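Local coordinates for protein putative c-1-tetrahydrofolate synthase, cytoplasmic (Leishmania major, PDB 4A26) that probably catalyses the NADP-dependent oxidation of methylenetetrahydrofolate and the hydrolysis of the resulting methenyl form, interconverting one-carbon units carried on tetrahydrofolate, at residues 103-106 / 110-113; 155-160 / 186-191; 202-207 / 226-231. One frame throughout, in Å; residues are numbered along the deposited sequence.

Contact 1 (103-106 / 110-113); sequences LPLP and NENR
A capped helix start folds back onto a cis-proline loop here: Glu-111, in the first turn of helix 111-116, lays its side chain against Leu-103, Pro-104 and Leu-105. The loop follows strand 98-101 of the catalytic domain, and in relatives of this family that region borders the folate cleft. The peptide bond between Leu-103 and Pro-104 is cis, and Leu-103 and Leu-105 both direct their CB toward the helix start. With CG beside its own backbone N (chi1 -63°) and the chain extended beyond, Glu-111 reaches straight off the helix toward the loop. Its aliphatic part is flanked by methyls, Leu-105 CD1 lying 3.7 Å from Glu-111 CG and Leu-103 CD2 lying 4.0 Å from the same CG. Leu-105 and Glu-111 lie alongside each other, pointing opposite ways, whereas Leu-103 runs obliquely across the glutamate and brings CD2 to 3.5 Å from its CD. The carboxylate ends over loop backbone: Glu-111 OE2 is 3.7 Å from Pro-104 CA and 3.5 Å from Leu-105 N. No hydrogen bond joins the two segments; between them the contact is mainly van der Waals, with Glu-111 supplying the largest share of the buried surface. The helix start is capped by Asn-110, whose OD1 accepts from Arg-113 N at 3.2 Å, the donor standing well above the carbonyl plane. Asn-110 N in turn donates to Gln-80 OE1, and Asn-112 packs on Arg-140 of the second subunit. Leu-105, buried, turns its side chain onto Val-45 and Leu-83, and so sits among strand 39-45, helix 80-91 and the start of helix 111-116.

Contact 2 (155-160 / 186-191); sequences LLKRCG and MKENAT
The carboxylate of Glu-188 is the flat group in this contact, and the ammonium of Lys-157 stands over one of its faces: NZ meets OE2 from 79° out of the carboxylate plane. The resulting salt bridge joins the ends of two helices of the Rossmann-type NAD(P)-binding domain, 147-159 and 178-187. Lys-157 NZ and Glu-188 OE2 are 2.6 Å apart, a length not to be pressed at this resolution, while the second oxygen, Glu-188 OE1, is 3.5 Å from the same NZ. The two side chains reach toward each other and bridge a wide gap, the CA atoms of Lys-157 and Glu-188 being 10.2 Å apart. A bend at the last torsion of the lysine (chi4 76°) and another at chi2 of the glutamate (73°) bring the charges together. Met-163, in the loop between helix 147-159 and strand 167-171, touches both side chains.

Each helix closes in a Schellman motif. On the lysine side the residue with positive phi is Gly-160; on the glutamate side it is Asn-189, whose OD1 bonds to Arg-173 NH2 of the second subunit. Just past this turn, the chain enters strand 191-195, outermost in this chain's sheet, at Thr-191. Among the bonds that close these helix ends are Gly-160 N to Lys-157 O at 3.1 Å and Asn-189 N to Met-186 O at 2.8 Å.

Contact 3 (202-207 / 226-231); sequences EDMIDY and GEWIKE
Trp-228 buries the most surface in this contact, and it does so by offering one face of its indole to Ile-205 and Met-204 of helix 201-209. The two side chains divide the ring between them. Ile-205 takes the pyrrole half: its CG1 sits 4.0 Å from the centroid of the Trp-228 five-membered ring, only 9° off the normal, and its CD1 continues along the ring to 3.9 Å from Trp-228 NE1. Met-204 takes the benzene half, with CE 3.9 Å from the centroid of the Trp-228 six-membered ring and 27° off the normal. The methyl sits off-centre, by the CE3-CZ3 bond, 3.6 Å from Trp-228 CZ3. Both are CH-pi contacts. The sulfur is set further back, Met-204 SD being 5.2 Å from the six-membered centroid and seeing the ring obliquely. Met-204 has CG anti to the backbone N, with bends at chi2 and at chi3, the latter 66°, and this folding swings CE round onto the indole. No hydrogen bond crosses between the segments; contact is entirely through these three side chains. Trp-228 also touches a crystal neighbour, so its setting may owe something to the lattice.

Met-204 faces inward too, packing on Leu-171 and Val-195 of the central sheet and on Tyr-223. Further along the same helix, Asp-206 forms a salt bridge to Arg-167 of the second subunit, and the same arginine makes a cation-pi contact with Tyr-207. The tryptophan sits in the long connection from strand 213-216 to strand 234-237, a link with no regular helix in this Rossmann-type domain, and the Met-aromatic contact and the two CH-pi contacts join that connection to helix 201-209.

Reading from the N terminus, contact 1 closes the shortest loop, bending the chain after strand 98-101 back onto the helix that follows it in the catalytic domain. The other two come later, in the NAD(P)-binding domain. Contact 2 spans strand 167-171 and most of helix 178-187, tying the ends of two helices; contact 3 then closes over strand 213-216, joining helix 201-209 to a loop. The three run in series, none nested or crossed, and each has a residue in reach of the second subunit. Contacts 2 and 3 have centres about 20 Å apart; the centre of contact 1 is about 33 Å from that of contact 2, beyond the chain's centre.

Contact 1 (103-106 / 110-113)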
loop_
_atom_site.group_PDB
_atom_site.type_symbol
_atom_site.label_atom_id
_atom_site.label_comp_id
_atom_site.label_asym_id
_atom_site.label_seq_id
_atom_site.Cartn_x
_atom_site.Cartn_y
_atom_site.Cartn_z
ATOM N N LEU A 103 -18.060 -5.056 12.908
ATOM C CA LEU A 103 -17.019 -5.536 13.815
ATOM C C LEU A 103 -17.151 -4.873 15.189
ATOM O O LEU A 103 -17.724 -3.788 15.301
ATOM C CB LEU A 103 -15.640 -5.236 13.219
ATOM C CG LEU A 103 -15.320 -5.892 11.870
ATOM C CD1 LEU A 103 -14.052 -5.305 11.271
ATOM C CD2 LEU A 103 -15.199 -7.407 12.013
ATOM N N PRO A 104 -16.628 -5.523 16.246
ATOM C CA PRO A 104 -16.001 -6.846 16.267
ATOM C C PRO A 104 -16.997 -7.994 16.407
ATOM O O PRO A 104 -17.974 -7.885 17.148
ATOM C CB PRO A 104 -15.105 -6.784 17.505
ATOM C CG PRO A 104 -15.809 -5.860 18.420
ATOM C CD PRO A 104 -16.489 -4.836 17.544
ATOM N N LEU A 105 -16.725 -9.089 15.702
ATOM C CA LEU A 105 -17.486 -10.329 15.838
ATOM C C LEU A 105 -17.171 -10.991 17.176
ATOM O O LEU A 105 -16.179 -10.643 17.819
ATOM C CB LEU A 105 -17.119 -11.299 14.714
ATOM C CG LEU A 105 -17.391 -10.863 13.273
ATOM C CD1 LEU A 105 -16.587 -11.711 12.307
ATOM C CD2 LEU A 105 -18.870 -10.946 12.946
ATOM N N PRO A 106 -18.010 -11.953 17.605
ATOM C CA PRO A 106 -17.676 -12.740 18.788
ATOM C C PRO A 106 -16.302 -13.411 18.672
ATOM O O PRO A 106 -15.834 -13.677 17.561
ATOM C CB PRO A 106 -18.794 -13.784 18.836
ATOM C CG PRO A 106 -19.945 -13.116 18.205
ATOM C CD PRO A 106 -19.375 -12.237 17.130
ATOM N N ASN A 110 -13.508 -16.061 13.234
ATOM C CA ASN A 110 -12.339 -15.464 12.597
ATOM C C ASN A 110 -12.798 -14.338 11.672
ATOM O O ASN A 110 -13.551 -14.583 10.728
ATOM C CB ASN A 110 -11.585 -16.538 11.806
ATOM C CG ASN A 110 -10.246 -16.055 11.268
ATOM O OD1 ASN A 110 -10.068 -14.879 10.942
ATOM N ND2 ASN A 110 -9.300 -16.974 11.160
ATOM N N GLU A 111 -12.340 -13.114 11.941
ATOM C CA GLU A 111 -12.804 -11.926 11.211
ATOM C C GLU A 111 -12.198 -11.818 9.818
ATOM O O GLU A 111 -12.923 -11.664 8.833
ATOM C CB GLU A 111 -12.489 -10.650 11.995
ATOM C CG GLU A 111 -13.205 -10.554 13.335
ATOM C CD GLU A 111 -12.983 -9.223 14.037
ATOM O OE1 GLU A 111 -12.546 -8.252 13.375
ATOM O OE2 GLU A 111 -13.252 -9.151 15.257
ATOM N N ASN A 112 -10.869 -11.883 9.742
ATOM C CA ASN A 112 -10.162 -11.812 8.457
ATOM C C ASN A 112 -10.658 -12.869 7.470
ATOM O O ASN A 112 -10.752 -12.612 6.272
ATOM C CB ASN A 112 -8.648 -11.965 8.658
ATOM C CG ASN A 112 -8.021 -10.775 9.364
ATOM O OD1 ASN A 112 -8.530 -9.660 9.299
ATOM N ND2 ASN A 112 -6.901 -11.011 10.038
ATOM N N ARG A 113 -10.976 -14.051 7.990
ATOM C CA ARG A 113 -11.490 -15.155 7.177
ATOM C C ARG A 113 -12.919 -14.893 6.695
ATOM O O ARG A 113 -13.262 -15.226 5.561
ATOM C CB ARG A 113 -11.399 -16.472 7.965
ATOM C CG ARG A 113 -12.101 -17.674 7.332
ATOM C CD ARG A 113 -11.430 -19.000 7.719
ATOM N NE ARG A 113 -12.390 -20.098 7.863
ATOM C CZ ARG A 113 -13.017 -20.713 6.858
ATOM N NH1 ARG A 113 -12.813 -20.349 5.593
ATOM N NH2 ARG A 113 -13.867 -21.702 7.122
#

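Contact 2 (155-160 / 186-191)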
loop_
_atom_site.group_PDB
_atom_site.type_symbol
_atom_site.label_atom_id
_atom_site.label_comp_id
_atom_site.label_asym_id
_atom_site.label_seq_id
_atom_site.Cartn_x
_atom_site.Cartn_y
_atom_site.Cartn_z
ATOM N N LEU A 155 -12.516 16.127 2.476
ATOM C CA LEU A 155 -12.481 17.309 3.343
ATOM C C LEU A 155 -11.542 18.384 2.801
ATOM O O LEU A 155 -11.896 19.560 2.774
ATOM C CB LEU A 155 -12.051 16.924 4.766
ATOM C CG LEU A 155 -13.132 16.833 5.848
ATOM C CD1 LEU A 155 -14.481 16.413 5.287
ATOM C CD2 LEU A 155 -12.676 15.867 6.940
ATOM N N LEU A 156 -10.351 17.973 2.374
ATOM C CA LEU A 156 -9.354 18.901 1.836
ATOM C C LEU A 156 -9.786 19.467 0.487
ATOM O O LEU A 156 -9.896 20.678 0.330
ATOM C CB LEU A 156 -7.993 18.208 1.699
ATOM C CG LEU A 156 -7.342 17.719 2.998
ATOM C CD1 LEU A 156 -6.191 16.786 2.688
ATOM C CD2 LEU A 156 -6.867 18.888 3.844
ATOM N N LYS A 157 -10.035 18.582 -0.477
ATOM C CA LYS A 157 -10.479 18.976 -1.819
ATOM C C LYS A 157 -11.622 19.980 -1.772
ATOM O O LYS A 157 -11.620 20.975 -2.503
ATOM C CB LYS A 157 -10.951 17.754 -2.610
ATOM C CG LYS A 157 -9.838 16.857 -3.138
ATOM C CD LYS A 157 -10.397 15.832 -4.120
ATOM C CE LYS A 157 -9.310 15.176 -4.953
ATOM N NZ LYS A 157 -8.561 14.168 -4.168
ATOM N N ARG A 158 -12.597 19.699 -0.911
ATOM C CA ARG A 158 -13.805 20.510 -0.810
ATOM C C ARG A 158 -13.612 21.825 -0.062
ATOM O O ARG A 158 -14.460 22.705 -0.148
ATOM C CB ARG A 158 -14.938 19.697 -0.181
ATOM C CG ARG A 158 -15.606 18.768 -1.178
ATOM C CD ARG A 158 -16.754 18.011 -0.559
ATOM N NE ARG A 158 -17.778 17.688 -1.548
ATOM C CZ ARG A 158 -18.814 18.468 -1.853
ATOM N NH1 ARG A 158 -18.990 19.647 -1.259
ATOM N NH2 ARG A 158 -19.683 18.064 -2.767
ATOM N N CYS A 159 -12.510 21.952 0.669
ATOM C CA CYS A 159 -12.125 23.229 1.272
ATOM C C CYS A 159 -11.142 24.000 0.390
ATOM O O CYS A 159 -10.700 25.089 0.754
ATOM C CB CYS A 159 -11.521 23.005 2.658
ATOM S SG CYS A 159 -12.737 22.563 3.902
ATOM N N GLY A 160 -10.810 23.434 -0.768
ATOM C CA GLY A 160 -9.889 24.065 -1.704
ATOM C C GLY A 160 -8.443 23.930 -1.275
ATOM O O GLY A 160 -7.567 24.629 -1.794
ATOM N N MET A 186 -0.165 10.856 -1.129
ATOM C CA MET A 186 0.940 10.684 -2.082
ATOM C C MET A 186 0.399 10.541 -3.492
ATOM O O MET A 186 0.979 11.062 -4.441
ATOM C CB MET A 186 1.801 9.463 -1.742
ATOM C CG MET A 186 2.880 9.162 -2.791
ATOM S SD MET A 186 4.181 8.059 -2.218
ATOM C CE MET A 186 3.236 6.580 -1.850
ATOM N N LYS A 187 -0.711 9.824 -3.618
ATOM C CA LYS A 187 -1.417 9.684 -4.886
ATOM C C LYS A 187 -1.879 11.059 -5.388
ATOM O O LYS A 187 -1.968 11.292 -6.599
ATOM C CB LYS A 187 -2.608 8.746 -4.693
ATOM C CG LYS A 187 -3.444 8.463 -5.925
ATOM C CD LYS A 187 -4.731 7.734 -5.524
ATOM C CE LYS A 187 -5.407 7.102 -6.723
ATOM N NZ LYS A 187 -5.591 8.066 -7.856
ATOM N N GLU A 188 -2.156 11.964 -4.450
ATOM C CA GLU A 188 -2.517 13.342 -4.776
ATOM C C GLU A 188 -1.264 14.235 -4.927
ATOM O O GLU A 188 -1.377 15.453 -5.094
ATOM C CB GLU A 188 -3.469 13.904 -3.709
ATOM C CG GLU A 188 -4.770 14.448 -4.284
ATOM C CD GLU A 188 -5.725 13.359 -4.757
ATOM O OE1 GLU A 188 -5.697 12.242 -4.210
ATOM O OE2 GLU A 188 -6.522 13.628 -5.672
ATOM N N ASN A 189 -0.088 13.608 -4.870
ATOM C CA ASN A 189 1.212 14.240 -5.129
ATOM C C ASN A 189 1.714 15.171 -4.027
ATOM O O ASN A 189 2.535 16.064 -4.273
ATOM C CB ASN A 189 1.239 14.914 -6.506
ATOM C CG ASN A 189 1.191 13.910 -7.637
ATOM O OD1 ASN A 189 1.436 12.716 -7.435
ATOM N ND2 ASN A 189 0.877 14.382 -8.840
ATOM N N ALA A 190 1.228 14.943 -2.810
ATOM C CA ALA A 190 1.826 15.534 -1.623
ATOM C C ALA A 190 2.972 14.618 -1.233
ATOM O O ALA A 190 2.897 13.410 -1.443
ATOM C CB ALA A 190 0.813 15.633 -0.494
ATOM N N THR A 191 4.041 15.189 -0.696
ATOM C CA THR A 191 5.171 14.394 -0.258
ATOM C C THR A 191 4.906 14.033 1.196
ATOM O O THR A 191 4.782 14.912 2.045
ATOM C CB THR A 191 6.492 15.147 -0.451
ATOM O OG1 THR A 191 6.613 15.529 -1.830
ATOM C CG2 THR A 191 7.668 14.274 -0.078
#

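Contact 3 (202-207 / 226-231)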
loop_
_atom_site.group_PDB
_atom_site.type_symbol
_atom_site.label_atom_id
_atom_site.label_comp_id
_atom_site.label_asym_id
_atom_site.label_seq_id
_atom_site.Cartn_x
_atom_site.Cartn_y
_atom_site.Cartn_z
ATOM N N GLU A 202 11.479 14.433 18.789
ATOM C CA GLU A 202 12.189 15.544 18.155
ATOM C C GLU A 202 12.004 15.532 16.643
ATOM O O GLU A 202 11.808 16.582 16.033
ATOM C CB GLU A 202 13.676 15.522 18.499
ATOM C CG GLU A 202 13.976 15.733 19.976
ATOM C CD GLU A 202 14.037 14.432 20.764
ATOM O OE1 GLU A 202 13.235 13.514 20.476
ATOM O OE2 GLU A 202 14.897 14.328 21.669
ATOM N N ASP A 203 12.060 14.340 16.050
ATOM C CA ASP A 203 11.833 14.178 14.614
ATOM C C ASP A 203 10.378 14.491 14.290
ATOM O O ASP A 203 10.100 15.316 13.423
ATOM C CB ASP A 203 12.178 12.760 14.149
ATOM C CG ASP A 203 13.651 12.407 14.356
ATOM O OD1 ASP A 203 14.451 13.285 14.747
ATOM O OD2 ASP A 203 14.009 11.234 14.122
ATOM N N MET A 204 9.449 13.849 14.998
ATOM C CA MET A 204 8.026 14.143 14.829
ATOM C C MET A 204 7.828 15.652 14.771
ATOM O O MET A 204 7.263 16.167 13.810
ATOM C CB MET A 204 7.204 13.553 15.978
ATOM C CG MET A 204 5.689 13.768 15.850
ATOM S SD MET A 204 4.897 14.147 17.426
ATOM C CE MET A 204 5.644 15.735 17.770
ATOM N N ILE A 205 8.318 16.355 15.788
ATOM C CA ILE A 205 8.260 17.817 15.813
ATOM C C ILE A 205 8.913 18.438 14.572
ATOM O O ILE A 205 8.352 19.357 13.976
ATOM C CB ILE A 205 8.917 18.404 17.094
ATOM C CG1 ILE A 205 8.065 18.082 18.325
ATOM C CG2 ILE A 205 9.082 19.916 16.970
ATOM C CD1 ILE A 205 8.683 18.513 19.634
ATOM N N ASP A 206 10.084 17.933 14.183
ATOM C CA ASP A 206 10.817 18.481 13.036
ATOM C C ASP A 206 10.026 18.329 11.741
ATOM O O ASP A 206 9.942 19.267 10.949
ATOM C CB ASP A 206 12.196 17.825 12.893
ATOM C CG ASP A 206 13.058 18.491 11.820
ATOM O OD1 ASP A 206 13.045 19.737 11.729
ATOM O OD2 ASP A 206 13.754 17.772 11.071
ATOM N N TYR A 207 9.442 17.150 11.537
ATOM C CA TYR A 207 8.605 16.899 10.365
ATOM C C TYR A 207 7.394 17.829 10.326
ATOM O O TYR A 207 7.082 18.399 9.276
ATOM C CB TYR A 207 8.128 15.445 10.331
ATOM C CG TYR A 207 9.184 14.436 9.926
ATOM C CD1 TYR A 207 9.753 14.466 8.657
ATOM C CD2 TYR A 207 9.590 13.437 10.800
ATOM C CE1 TYR A 207 10.710 13.535 8.277
ATOM C CE2 TYR A 207 10.550 12.504 10.432
ATOM C CZ TYR A 207 11.106 12.556 9.171
ATOM O OH TYR A 207 12.055 11.628 8.802
ATOM N N GLY A 226 -0.330 23.213 19.350
ATOM C CA GLY A 226 -0.499 24.219 18.307
ATOM C C GLY A 226 0.788 24.798 17.750
ATOM O O GLY A 226 0.849 25.143 16.577
ATOM N N GLU A 227 1.816 24.910 18.584
ATOM C CA GLU A 227 3.091 25.485 18.152
ATOM C C GLU A 227 3.876 24.587 17.191
ATOM O O GLU A 227 4.772 25.068 16.497
ATOM C CB GLU A 227 3.975 25.827 19.354
ATOM C CG GLU A 227 4.339 24.634 20.234
ATOM C CD GLU A 227 5.734 24.739 20.817
ATOM O OE1 GLU A 227 6.704 24.832 20.037
ATOM O OE2 GLU A 227 5.862 24.722 22.055
ATOM N N TRP A 228 3.559 23.293 17.162
ATOM C CA TRP A 228 4.225 22.363 16.247
ATOM C C TRP A 228 3.671 22.491 14.833
ATOM O O TRP A 228 4.303 22.056 13.872
ATOM C CB TRP A 228 4.064 20.911 16.713
ATOM C CG TRP A 228 4.537 20.640 18.116
ATOM C CD1 TRP A 228 5.398 21.394 18.858
ATOM C CD2 TRP A 228 4.190 19.513 18.928
ATOM N NE1 TRP A 228 5.590 20.819 20.089
ATOM C CE2 TRP A 228 4.863 19.663 20.158
ATOM C CE3 TRP A 228 3.371 18.395 18.735
ATOM C CZ2 TRP A 228 4.745 18.735 21.194
ATOM C CZ3 TRP A 228 3.250 17.477 19.763
ATOM C CH2 TRP A 228 3.935 17.652 20.980
ATOM N N ILE A 229 2.485 23.079 14.715
ATOM C CA ILE A 229 1.812 23.216 13.430
ATOM C C ILE A 229 2.400 24.406 12.685
ATOM O O ILE A 229 2.545 25.482 13.257
ATOM C CB ILE A 229 0.281 23.430 13.606
ATOM C CG1 ILE A 229 -0.320 22.373 14.547
ATOM C CG2 ILE A 229 -0.424 23.417 12.258
ATOM C CD1 ILE A 229 0.188 20.964 14.325
ATOM N N LYS A 230 2.744 24.203 11.417
ATOM C CA LYS A 230 3.285 25.269 10.585
ATOM C C LYS A 230 2.229 26.342 10.367
ATOM O O LYS A 230 1.061 26.040 10.110
ATOM C CB LYS A 230 3.738 24.708 9.238
ATOM C CG LYS A 230 4.375 25.713 8.279
ATOM C CD LYS A 230 4.484 25.112 6.877
ATOM C CE LYS A 230 5.150 26.062 5.892
ATOM N NZ LYS A 230 5.189 25.479 4.521
ATOM N N GLU A 231 2.653 27.597 10.458
ATOM C CA GLU A 231 1.754 28.736 10.297
ATOM C C GLU A 231 1.114 28.710 8.904
ATOM O O GLU A 231 1.808 28.841 7.898
ATOM C CB GLU A 231 2.530 30.036 10.521
ATOM C CG GLU A 231 1.696 31.211 10.969
ATOM C CD GLU A 231 2.551 32.375 11.432
ATOM O OE1 GLU A 231 3.511 32.139 12.197
ATOM O OE2 GLU A 231 2.273 33.526 11.026
#